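Local coordinates for protein NADA (Neisseria meningitidis, PDB 4CJD) that probably adheres to human epithelial cells and induces bacterial uptake, as a trimeric autotransporter adhesin of the meningococcal surface, at residues 18-22 with 35-39; 25-30 with 61-65. One frame throughout, in Å; residues are numbered along the deposited sequence.

Interaction 1. Residues 18-22 with 35-39. Unlike the reference sequence in segment 18-22: Gly19 (reference Asn), Val20 (reference Ser).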
loop_
_atom_site.group_PDB
_atom_site.type_symbol
_atom_site.label_atom_id
_atom_site.label_comp_id
_atom_site.label_asym_id
_atom_site.label_seq_id
_atom_site.Cartn_x
_atom_site.Cartn_y
_atom_site.Cartn_z
ATOM N N VAL A 18 3.172 19.875 41.906
ATOM C CA VAL A 18 3.947 20.269 40.734
ATOM C C VAL A 18 4.157 19.097 39.770
ATOM O O VAL A 18 4.081 19.275 38.547
ATOM C CB VAL A 18 5.338 20.880 41.153
ATOM C CG1 VAL A 18 6.280 20.923 39.996
ATOM C CG2 VAL A 18 5.157 22.296 41.700
ATOM N N GLY A 19 4.435 17.896 40.309
ATOM C CA GLY A 19 4.590 16.713 39.471
ATOM C C GLY A 19 3.333 16.405 38.658
ATOM O O GLY A 19 3.383 16.097 37.441
ATOM N N VAL A 20 2.190 16.484 39.334
ATOM C CA VAL A 20 0.885 16.304 38.674
ATOM C C VAL A 20 0.695 17.286 37.515
ATOM O O VAL A 20 0.291 16.914 36.406
ATOM C CB VAL A 20 -0.305 16.495 39.680
ATOM C CG1 VAL A 20 -1.602 16.743 38.935
ATOM C CG2 VAL A 20 -0.450 15.310 40.566
ATOM N N TYR A 21 1.007 18.553 37.766
ATOM C CA TYR A 21 0.865 19.582 36.725
ATOM C C TYR A 21 1.715 19.242 35.510
ATOM O O TYR A 21 1.261 19.322 34.402
ATOM C CB TYR A 21 1.257 20.963 37.277
ATOM C CG TYR A 21 1.060 22.136 36.316
ATOM C CD1 TYR A 21 -0.171 22.790 36.212
ATOM C CD2 TYR A 21 2.102 22.582 35.510
ATOM C CE1 TYR A 21 -0.343 23.882 35.335
ATOM C CE2 TYR A 21 1.949 23.657 34.637
ATOM C CZ TYR A 21 0.729 24.320 34.555
ATOM O OH TYR A 21 0.590 25.416 33.689
ATOM N N ASN A 22 2.953 18.815 35.741
ATOM C CA ASN A 22 3.816 18.470 34.640
ATOM C C ASN A 22 3.314 17.269 33.819
ATOM O O ASN A 22 3.330 17.312 32.604
ATOM C CB ASN A 22 5.236 18.234 35.186
ATOM C CG ASN A 22 5.997 19.546 35.329
ATOM O OD1 ASN A 22 6.502 20.077 34.344
ATOM N ND2 ASN A 22 6.029 20.105 36.537
ATOM N N THR A 35 1.856 28.500 31.919
ATOM C CA THR A 35 2.808 28.461 33.017
ATOM C C THR A 35 3.482 27.098 33.053
ATOM O O THR A 35 2.833 26.044 32.924
ATOM C CB THR A 35 2.131 28.728 34.385
ATOM O OG1 THR A 35 1.382 29.936 34.307
ATOM C CG2 THR A 35 3.186 28.854 35.528
ATOM N N ILE A 36 4.790 27.123 33.191
ATOM C CA ILE A 36 5.565 25.915 33.433
ATOM C C ILE A 36 6.011 25.965 34.917
ATOM O O ILE A 36 6.535 26.978 35.356
ATOM C CB ILE A 36 6.770 25.851 32.524
ATOM C CG1 ILE A 36 6.341 25.407 31.110
ATOM C CG2 ILE A 36 7.862 24.881 33.125
ATOM C CD1 ILE A 36 7.487 25.663 30.082
ATOM N N TYR A 37 5.762 24.904 35.686
ATOM C CA TYR A 37 6.093 24.900 37.115
ATOM C C TYR A 37 7.228 23.937 37.431
ATOM O O TYR A 37 7.331 22.856 36.853
ATOM C CB TYR A 37 4.891 24.492 37.969
ATOM C CG TYR A 37 3.800 25.506 38.121
ATOM C CD1 TYR A 37 3.886 26.518 39.077
ATOM C CD2 TYR A 37 2.663 25.437 37.335
ATOM C CE1 TYR A 37 2.862 27.461 39.222
ATOM C CE2 TYR A 37 1.631 26.353 37.482
ATOM C CZ TYR A 37 1.731 27.348 38.430
ATOM O OH TYR A 37 0.698 28.246 38.538
ATOM N N ASP A 38 8.059 24.337 38.380
ATOM C CA ASP A 38 9.006 23.434 39.008
ATOM C C ASP A 38 9.049 23.762 40.486
ATOM O O ASP A 38 8.273 24.581 40.976
ATOM C CB ASP A 38 10.393 23.532 38.380
ATOM C CG ASP A 38 11.087 24.870 38.660
ATOM O OD1 ASP A 38 10.453 25.831 39.163
ATOM O OD2 ASP A 38 12.296 24.954 38.363
ATOM N N ILE A 39 9.950 23.097 41.187
ATOM C CA ILE A 39 10.096 23.274 42.609
ATOM C C ILE A 39 11.429 23.956 42.842
ATOM O O ILE A 39 12.443 23.525 42.288
ATOM C CB ILE A 39 10.057 21.927 43.344
ATOM C CG1 ILE A 39 8.631 21.366 43.386
ATOM C CG2 ILE A 39 10.642 22.080 44.739
ATOM C CD1 ILE A 39 7.756 22.012 44.478
HETATM O O HOH W 1 -1.013 28.063 32.358
HETATM O O HOH W 2 5.024 22.524 34.175
HETATM O O HOH W 3 8.896 21.548 34.371
#
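Tyr21 and Tyr37 meet as a T-shaped pair: the ring planes stand at 90° with centroids 4.7 Å apart, and the Tyr37 edge is turned to one face of Tyr21. The closest touch is Tyr37 CD2 over Tyr21 CE2 at 3.3 Å, so the edge lands toward the rim of the ring and not over its middle. Tyr21 reaches the strand because its CG lies anti to the backbone N (chi1 -176°), which carries the hydroxyl past Tyr37 to the start of the strand. There Tyr21 OH donates to Thr35 O, in the plane of its own ring, at 2.5 Å, so short that the exact value is doubtful. Asn22 makes the second polar bridge. Its ND2 gives an almost straight bond (177°) to Tyr37 O at 3.1 Å, with the acceptor in the amide plane, and a second one to Val18 O at 2.9 Å. Val18 O therefore accepts from Asn22 N and Asn22 ND2, which approach from opposite faces of its plane. Asn22 OD1 takes a bond from a water that also donates to Tyr37 O, and a weak one from a water that accepts from Tyr37 N. Toward Ile39, Val18 CG2 packs on Ile39 CD1 at 3.8 Å. Within the head domain, helix 9-28 is thus fastened to strand 35-40 by side chains that engage strand carbonyls, and the two amide bonds of ND2 fix which way round the Asn22 amide lies.

Interaction 2. Residues 25-30 with 61-65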
loop_
_atom_site.group_PDB
_atom_site.type_symbol
_atom_site.label_atom_id
_atom_site.label_comp_id
_atom_site.label_asym_id
_atom_site.label_seq_id
_atom_site.Cartn_x
_atom_site.Cartn_y
_atom_site.Cartn_z
ATOM N N GLN A 25 0.427 18.470 31.734
ATOM C CA GLN A 25 0.900 19.088 30.486
ATOM C C GLN A 25 1.427 18.071 29.473
ATOM O O GLN A 25 1.180 18.212 28.261
ATOM C CB GLN A 25 2.000 20.134 30.765
ATOM C CG GLN A 25 1.497 21.374 31.464
ATOM C CD GLN A 25 2.532 22.481 31.513
ATOM O OE1 GLN A 25 3.697 22.253 31.842
ATOM N NE2 GLN A 25 2.105 23.689 31.197
ATOM N N ASP A 26 2.159 17.047 29.942
ATOM C CA ASP A 26 2.563 15.969 29.043
ATOM C C ASP A 26 1.376 15.330 28.339
ATOM O O ASP A 26 1.414 15.017 27.129
ATOM C CB ASP A 26 3.333 14.863 29.787
ATOM C CG ASP A 26 4.767 15.224 30.015
ATOM O OD1 ASP A 26 5.212 16.270 29.502
ATOM O OD2 ASP A 26 5.442 14.468 30.700
ATOM N N ILE A 27 0.311 15.126 29.086
ATOM C CA ILE A 27 -0.854 14.442 28.506
ATOM C C ILE A 27 -1.703 15.339 27.608
ATOM O O ILE A 27 -2.190 14.922 26.528
ATOM C CB ILE A 27 -1.727 13.834 29.637
ATOM C CG1 ILE A 27 -0.995 12.632 30.264
ATOM C CG2 ILE A 27 -3.152 13.366 29.128
ATOM C CD1 ILE A 27 -1.587 12.247 31.659
ATOM N N ASN A 28 -1.875 16.574 28.034
ATOM C CA ASN A 28 -2.832 17.475 27.366
ATOM C C ASN A 28 -2.179 18.537 26.529
ATOM O O ASN A 28 -2.847 19.209 25.748
ATOM C CB ASN A 28 -3.745 18.154 28.390
ATOM C CG ASN A 28 -4.604 17.146 29.135
ATOM O OD1 ASN A 28 -5.426 16.498 28.541
ATOM N ND2 ASN A 28 -4.356 16.972 30.415
ATOM N N GLY A 29 -0.870 18.715 26.665
ATOM C CA GLY A 29 -0.231 19.678 25.762
ATOM C C GLY A 29 0.027 21.008 26.444
ATOM O O GLY A 29 -0.533 21.278 27.518
ATOM N N PHE A 30 0.898 21.842 25.872
ATOM C CA PHE A 30 0.977 23.216 26.357
ATOM C C PHE A 30 1.357 24.121 25.203
ATOM O O PHE A 30 1.734 23.663 24.091
ATOM C CB PHE A 30 1.980 23.363 27.522
ATOM C CG PHE A 30 3.419 23.114 27.107
ATOM C CD1 PHE A 30 3.893 21.804 26.956
ATOM C CD2 PHE A 30 4.285 24.180 26.845
ATOM C CE1 PHE A 30 5.213 21.551 26.564
ATOM C CE2 PHE A 30 5.628 23.949 26.443
ATOM C CZ PHE A 30 6.098 22.627 26.324
ATOM N N GLY A 61 4.898 20.197 22.303
ATOM C CA GLY A 61 3.840 20.673 23.187
ATOM C C GLY A 61 2.435 20.214 22.812
ATOM O O GLY A 61 1.441 20.654 23.385
ATOM N N LEU A 62 2.328 19.321 21.839
ATOM C CA LEU A 62 1.005 18.855 21.434
ATOM C C LEU A 62 0.298 18.080 22.536
ATOM O O LEU A 62 -0.940 18.085 22.622
ATOM C CB LEU A 62 1.118 17.965 20.192
ATOM C CG LEU A 62 1.347 18.585 18.817
ATOM C CD1 LEU A 62 1.527 17.455 17.782
ATOM C CD2 LEU A 62 0.214 19.532 18.438
ATOM N N GLY A 63 1.086 17.339 23.321
ATOM C CA GLY A 63 0.543 16.427 24.316
ATOM C C GLY A 63 0.214 15.073 23.751
ATOM O O GLY A 63 -0.016 14.923 22.543
ATOM N N LEU A 64 0.246 14.052 24.606
ATOM C CA LEU A 64 0.016 12.682 24.151
ATOM C C LEU A 64 -1.363 12.482 23.483
ATOM O O LEU A 64 -1.485 11.802 22.445
ATOM C CB LEU A 64 0.171 11.722 25.344
ATOM C CG LEU A 64 1.523 11.800 26.096
ATOM C CD1 LEU A 64 1.502 10.909 27.309
ATOM C CD2 LEU A 64 2.712 11.457 25.220
ATOM N N LYS A 65 -2.403 13.080 24.050
ATOM C CA LYS A 65 -3.761 12.890 23.472
ATOM C C LYS A 65 -3.837 13.399 22.032
ATOM O O LYS A 65 -4.345 12.721 21.143
ATOM C CB LYS A 65 -4.849 13.598 24.327
ATOM C CG LYS A 65 -5.020 13.000 25.783
ATOM C CD LYS A 65 -6.263 13.719 26.546
ATOM C CE LYS A 65 -6.370 13.524 28.093
ATOM N NZ LYS A 65 -7.179 14.561 29.002
HETATM O O HOH W 4 -2.791 16.452 23.849
#
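Lys65 lays its extended aliphatic chain across Ile27, with CE only 3.4 Å from Ile27 CG2, tighter than normal carbon contact. Beyond that crossing it runs beside Asn28, pointing the same way, and NZ donates to Asn28 OD1 at 2.7 Å in the carbonyl plane and on a lone pair. Lys65 NZ also forms a salt bridge with Asp26 OD2 of the second subunit. Two backbone bonds join the same segments: Leu64 N to Asp26 O at 2.9 Å, and Lys65 N to Ile27 O at 3.1 Å, the latter nearly straight (175°). These bonds join the first N-H groups of helix 64-113 to carbonyls of the last turn of helix 9-28. A water spans Ile27 O and Leu62 O. Further along, Phe30 N donates to Gly61 O at 2.8 Å, while the Phe30 ring comes within 3.7 Å of Gly61 CA through CE1. The backbones meet directly at Gly29 and Gly63, whose CA atoms are 3.6 Å apart; Gly29 leaves the helix at positive phi, and Gly63 takes the N-cap position of helix 64-113. Leu64 CG adds a contact to Asp26 O at 3.4 Å. The join sets the end of helix 9-28 against the start of the coiled-coil helix 64-113, where Leu64 packs on Leu64 of the second subunit and Ile27 on Ile27 of the third, while Phe30 reaches the loops at Ala49 and Asp57.

In the fold
Both interactions hold helix 9-28, in the head domain, at centres 13 Å apart. Interaction 1 is a surface contact between the helix and strand 35-40, with 332 Å² buried between its segments; interaction 2, partly buried with 415 Å², joins the helix end to the start of the coiled coil. Their chemistry follows their place: aromatic and amide side chains, with waters, address the strand in the first, whereas mainly backbone bonds and close-set glycines serve the second. The subunit interface is also used differently, through Val20 beside interaction 1 and through salt bridges from Asp26 and Lys65 to neighbouring subunits at interaction 2. Gln25 links them by a weak bond from NE2 to Thr35 O.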